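Local coordinates for uncharacterized protein (Bacteroides uniformis, PDB 4JPQ), which is of unknown function but, as a member of carbohydrate-binding family 9, probably binds carbohydrate, at residues A[176-186]-A[208-219]. Sequence-based numbering, arbitrary orientation.
Sequences GKTMKGNFYKC and FHCPAFFGTLSF. With SO4 (sulfate ion), chain F.
With CG anti to the carbonyl carbon in both residues (chi1 -45° in Y184, -69° in F208), the two side chains run in opposing directions, each ring lying flat on the other in a face-to-face stack, centroids 3.9 Å apart and planes 6° from parallel. The stack joins strand 178-186 to the loop that leads into its antiparallel partner 215-219, beyond the last paired residues, G181 and G215, in the beta framework of a domain assigned to carbohydrate-binding family 9. Each ring also takes the other's CB over its face, and the phenol OH of Y184 reaches round to F208 O in a weak hydrogen bond. F93 meets the Y184 ring edge-to-face, while the backbone N of F208 is hydrogen-bonded to 3-cyclohexyl-1-propylsulfonic acid, probably from the crystallisation liquor.

Strands 178-186 and 215-219 are tied by paired backbone bonds: M179 N to L217 O at 2.9 Å and L217 N to M179 O at 2.7 Å, a pattern G181 and G215 repeat. Where strand 215-219 begins, F214 lays its ring over G181, whose CA sits 4.0 Å from the ring centroid; P211 CA packs over the centre of a face of the same ring. L217 sends CD2 to the edge of the F183 ring, while its CB faces M179 CB across the pair. The extended selenomethionine M179 crosses F219 in an oblique Met-aromatic contact, its SE 3.8 Å from F219 CE1.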
loop_
_atom_site.group_PDB
_atom_site.type_symbol
_atom_site.label_atom_id
_atom_site.label_comp_id
_atom_site.label_asym_id
_atom_site.label_seq_id
_atom_site.Cartn_x
_atom_site.Cartn_y
_atom_site.Cartn_z
ATOM N N GLY A 176 5.899 16.890 9.724
ATOM C CA GLY A 176 4.725 17.582 10.247
ATOM C C GLY A 176 3.497 17.707 9.357
ATOM O O GLY A 176 2.563 18.415 9.742
ATOM N N LYS A 177 3.479 17.070 8.180
ATOM C CA LYS A 177 2.305 17.135 7.288
ATOM C C LYS A 177 1.217 16.203 7.765
ATOM O O LYS A 177 1.490 15.269 8.524
ATOM C CB LYS A 177 2.639 16.815 5.822
ATOM C CG LYS A 177 3.464 17.896 5.144
ATOM C CD LYS A 177 3.260 17.916 3.627
ATOM C CE LYS A 177 4.076 18.975 2.923
ATOM N NZ LYS A 177 4.033 20.322 3.553
ATOM N N THR A 178 -0.019 16.509 7.361
ATOM C CA THR A 178 -1.178 15.668 7.644
ATOM C C THR A 178 -1.754 15.263 6.281
ATOM O O THR A 178 -2.180 16.132 5.519
ATOM C CB THR A 178 -2.241 16.382 8.500
ATOM O OG1 THR A 178 -1.656 16.849 9.725
ATOM C CG2 THR A 178 -3.379 15.430 8.840
HETATM N N MSE A 179 -1.706 13.962 5.965
HETATM C CA MSE A 179 -2.248 13.417 4.716
HETATM C C MSE A 179 -3.409 12.524 5.032
HETATM O O MSE A 179 -3.623 12.149 6.189
HETATM C CB MSE A 179 -1.213 12.589 3.965
HETATM C CG MSE A 179 0.018 13.417 3.629
HETATM SE SE MSE A 179 1.140 12.438 2.325
HETATM C CE MSE A 179 2.622 13.725 2.284
ATOM N N LYS A 180 -4.174 12.194 3.992
ATOM C CA LYS A 180 -5.313 11.296 4.096
ATOM C C LYS A 180 -5.077 10.068 3.203
ATOM O O LYS A 180 -4.619 10.196 2.074
ATOM C CB LYS A 180 -6.609 12.028 3.743
ATOM C CG LYS A 180 -6.838 13.257 4.631
ATOM C CD LYS A 180 -8.301 13.526 4.919
ATOM C CE LYS A 180 -8.849 12.557 5.962
ATOM N NZ LYS A 180 -10.324 12.669 6.094
ATOM N N GLY A 181 -5.369 8.882 3.722
ATOM C CA GLY A 181 -5.174 7.660 2.958
ATOM C C GLY A 181 -5.815 6.424 3.543
ATOM O O GLY A 181 -6.544 6.492 4.539
ATOM N N ASN A 182 -5.562 5.290 2.896
ATOM C CA ASN A 182 -6.071 4.001 3.363
ATOM C C ASN A 182 -5.155 2.881 2.866
ATOM O O ASN A 182 -4.326 3.097 1.951
ATOM C CB ASN A 182 -7.527 3.809 2.886
ATOM C CG ASN A 182 -8.369 2.936 3.817
ATOM O OD1 ASN A 182 -7.856 2.155 4.619
ATOM N ND2 ASN A 182 -9.689 3.068 3.695
ATOM N N PHE A 183 -5.301 1.707 3.483
ATOM C CA PHE A 183 -4.479 0.535 3.162
ATOM C C PHE A 183 -5.397 -0.634 2.866
ATOM O O PHE A 183 -6.406 -0.800 3.550
ATOM C CB PHE A 183 -3.539 0.211 4.324
ATOM C CG PHE A 183 -2.778 1.409 4.831
ATOM C CD1 PHE A 183 -3.366 2.278 5.748
ATOM C CD2 PHE A 183 -1.485 1.689 4.375
ATOM C CE1 PHE A 183 -2.682 3.398 6.202
ATOM C CE2 PHE A 183 -0.796 2.804 4.839
ATOM C CZ PHE A 183 -1.397 3.664 5.748
ATOM N N TYR A 184 -5.069 -1.413 1.827
ATOM C CA TYR A 184 -5.912 -2.534 1.418
ATOM C C TYR A 184 -5.163 -3.820 1.075
ATOM O O TYR A 184 -3.982 -3.800 0.720
ATOM C CB TYR A 184 -6.749 -2.179 0.178
ATOM C CG TYR A 184 -7.447 -0.843 0.159
ATOM C CD1 TYR A 184 -8.445 -0.547 1.078
ATOM C CD2 TYR A 184 -7.161 0.109 -0.833
ATOM C CE1 TYR A 184 -9.118 0.678 1.049
ATOM C CE2 TYR A 184 -7.822 1.335 -0.871
ATOM C CZ TYR A 184 -8.813 1.614 0.055
ATOM O OH TYR A 184 -9.453 2.827 0.008
ATOM N N LYS A 185 -5.920 -4.919 1.147
ATOM C CA LYS A 185 -5.504 -6.264 0.749
ATOM C C LYS A 185 -6.590 -6.839 -0.166
ATOM O O LYS A 185 -7.790 -6.663 0.100
ATOM C CB LYS A 185 -5.394 -7.161 1.957
ATOM C CG LYS A 185 -5.083 -8.621 1.668
ATOM C CD LYS A 185 -3.656 -8.848 1.199
ATOM C CE LYS A 185 -3.390 -10.310 0.829
ATOM N NZ LYS A 185 -3.930 -10.762 -0.484
ATOM N N CYS A 186 -6.168 -7.544 -1.218
ATOM C CA CYS A 186 -7.094 -8.173 -2.156
ATOM C C CYS A 186 -6.398 -9.201 -3.039
ATOM O O CYS A 186 -5.202 -9.436 -2.891
ATOM C CB CYS A 186 -7.770 -7.102 -3.042
ATOM S SG CYS A 186 -6.628 -6.292 -4.169
ATOM N N PHE A 208 -12.508 0.675 -3.828
ATOM C CA PHE A 208 -11.390 1.246 -3.071
ATOM C C PHE A 208 -11.020 2.681 -3.435
ATOM O O PHE A 208 -10.362 3.337 -2.631
ATOM C CB PHE A 208 -10.111 0.385 -3.222
ATOM C CG PHE A 208 -10.146 -0.983 -2.554
ATOM C CD1 PHE A 208 -10.886 -1.258 -1.387
ATOM C CD2 PHE A 208 -9.312 -1.982 -3.046
ATOM C CE1 PHE A 208 -10.849 -2.515 -0.799
ATOM C CE2 PHE A 208 -9.263 -3.232 -2.450
ATOM C CZ PHE A 208 -10.034 -3.499 -1.324
ATOM N N HIS A 209 -11.415 3.168 -4.614
ATOM C CA HIS A 209 -11.081 4.541 -5.065
ATOM C C HIS A 209 -12.047 5.600 -4.478
ATOM O O HIS A 209 -12.681 6.361 -5.215
ATOM C CB HIS A 209 -11.038 4.571 -6.598
ATOM C CG HIS A 209 -9.958 3.719 -7.185
ATOM N ND1 HIS A 209 -8.767 4.236 -7.646
ATOM C CD2 HIS A 209 -9.882 2.379 -7.365
ATOM C CE1 HIS A 209 -8.008 3.251 -8.097
ATOM N NE2 HIS A 209 -8.660 2.113 -7.937
ATOM N N CYS A 210 -12.076 5.694 -3.143
ATOM C CA CYS A 210 -13.038 6.522 -2.392
ATOM C C CYS A 210 -12.373 7.399 -1.322
ATOM O O CYS A 210 -12.349 7.036 -0.143
ATOM C CB CYS A 210 -14.087 5.603 -1.770
ATOM S SG CYS A 210 -13.344 4.204 -0.917
ATOM N N PRO A 211 -11.842 8.569 -1.736
ATOM C CA PRO A 211 -11.225 9.541 -0.829
ATOM C C PRO A 211 -12.054 9.980 0.383
ATOM O O PRO A 211 -11.470 10.344 1.399
ATOM C CB PRO A 211 -10.958 10.745 -1.737
ATOM C CG PRO A 211 -10.736 10.148 -3.067
ATOM C CD PRO A 211 -11.694 8.998 -3.143
ATOM N N ALA A 212 -13.382 9.980 0.263
ATOM C CA ALA A 212 -14.272 10.299 1.392
ATOM C C ALA A 212 -14.050 9.364 2.592
ATOM O O ALA A 212 -14.165 9.810 3.726
ATOM C CB ALA A 212 -15.731 10.248 0.957
ATOM N N PHE A 213 -13.719 8.093 2.326
ATOM C CA PHE A 213 -13.505 7.083 3.377
ATOM C C PHE A 213 -12.069 6.883 3.849
ATOM O O PHE A 213 -11.829 6.035 4.725
ATOM C CB PHE A 213 -14.185 5.766 2.978
ATOM C CG PHE A 213 -15.680 5.880 2.967
ATOM C CD1 PHE A 213 -16.392 5.817 4.171
ATOM C CD2 PHE A 213 -16.382 6.120 1.775
ATOM C CE1 PHE A 213 -17.771 5.954 4.183
ATOM C CE2 PHE A 213 -17.764 6.255 1.781
ATOM C CZ PHE A 213 -18.459 6.174 2.990
ATOM N N PHE A 214 -11.129 7.680 3.319
ATOM C CA PHE A 214 -9.742 7.623 3.781
ATOM C C PHE A 214 -9.630 8.058 5.236
ATOM O O PHE A 214 -10.392 8.905 5.699
ATOM C CB PHE A 214 -8.791 8.581 3.035
ATOM C CG PHE A 214 -8.493 8.252 1.586
ATOM C CD1 PHE A 214 -8.659 6.984 1.027
ATOM C CD2 PHE A 214 -7.894 9.249 0.801
ATOM C CE1 PHE A 214 -8.329 6.762 -0.310
ATOM C CE2 PHE A 214 -7.548 9.023 -0.528
ATOM C CZ PHE A 214 -7.766 7.776 -1.087
ATOM N N GLY A 215 -8.639 7.488 5.920
ATOM C CA GLY A 215 -8.300 7.823 7.298
ATOM C C GLY A 215 -7.296 8.950 7.255
ATOM O O GLY A 215 -6.941 9.422 6.167
ATOM N N THR A 216 -6.842 9.356 8.440
ATOM C CA THR A 216 -5.899 10.461 8.608
ATOM C C THR A 216 -4.513 9.936 8.978
ATOM O O THR A 216 -4.383 9.010 9.785
ATOM C CB THR A 216 -6.409 11.444 9.676
ATOM O OG1 THR A 216 -7.712 11.902 9.290
ATOM C CG2 THR A 216 -5.465 12.649 9.829
ATOM N N LEU A 217 -3.489 10.542 8.378
ATOM C CA LEU A 217 -2.091 10.168 8.580
ATOM C C LEU A 217 -1.319 11.391 9.048
ATOM O O LEU A 217 -1.063 12.299 8.254
ATOM C CB LEU A 217 -1.509 9.631 7.275
ATOM C CG LEU A 217 -2.242 8.438 6.650
ATOM C CD1 LEU A 217 -1.586 8.077 5.324
ATOM C CD2 LEU A 217 -2.274 7.224 7.564
ATOM N N SER A 218 -0.980 11.411 10.341
ATOM C CA SER A 218 -0.249 12.513 10.974
ATOM C C SER A 218 1.252 12.191 11.032
ATOM O O SER A 218 1.704 11.410 11.871
ATOM C CB SER A 218 -0.807 12.792 12.373
ATOM O OG SER A 218 -2.194 13.065 12.291
ATOM N N PHE A 219 2.007 12.804 10.124
ATOM C CA PHE A 219 3.453 12.652 10.070
ATOM C C PHE A 219 4.086 13.519 11.165
ATOM O O PHE A 219 3.798 14.720 11.252
ATOM C CB PHE A 219 3.995 13.030 8.686
ATOM C CG PHE A 219 3.552 12.097 7.584
ATOM C CD1 PHE A 219 2.316 12.257 6.954
ATOM C CD2 PHE A 219 4.368 11.060 7.166
ATOM C CE1 PHE A 219 1.913 11.401 5.936
ATOM C CE2 PHE A 219 3.966 10.198 6.153
ATOM C CZ PHE A 219 2.737 10.369 5.538
HETATM S S SO4 F . 6.215 21.104 0.720
HETATM O O1 SO4 F . 4.742 21.045 0.549
HETATM O O2 SO4 F . 6.856 21.286 -0.603
HETATM O O3 SO4 F . 6.604 22.240 1.580
HETATM O O4 SO4 F . 6.693 19.856 1.354
#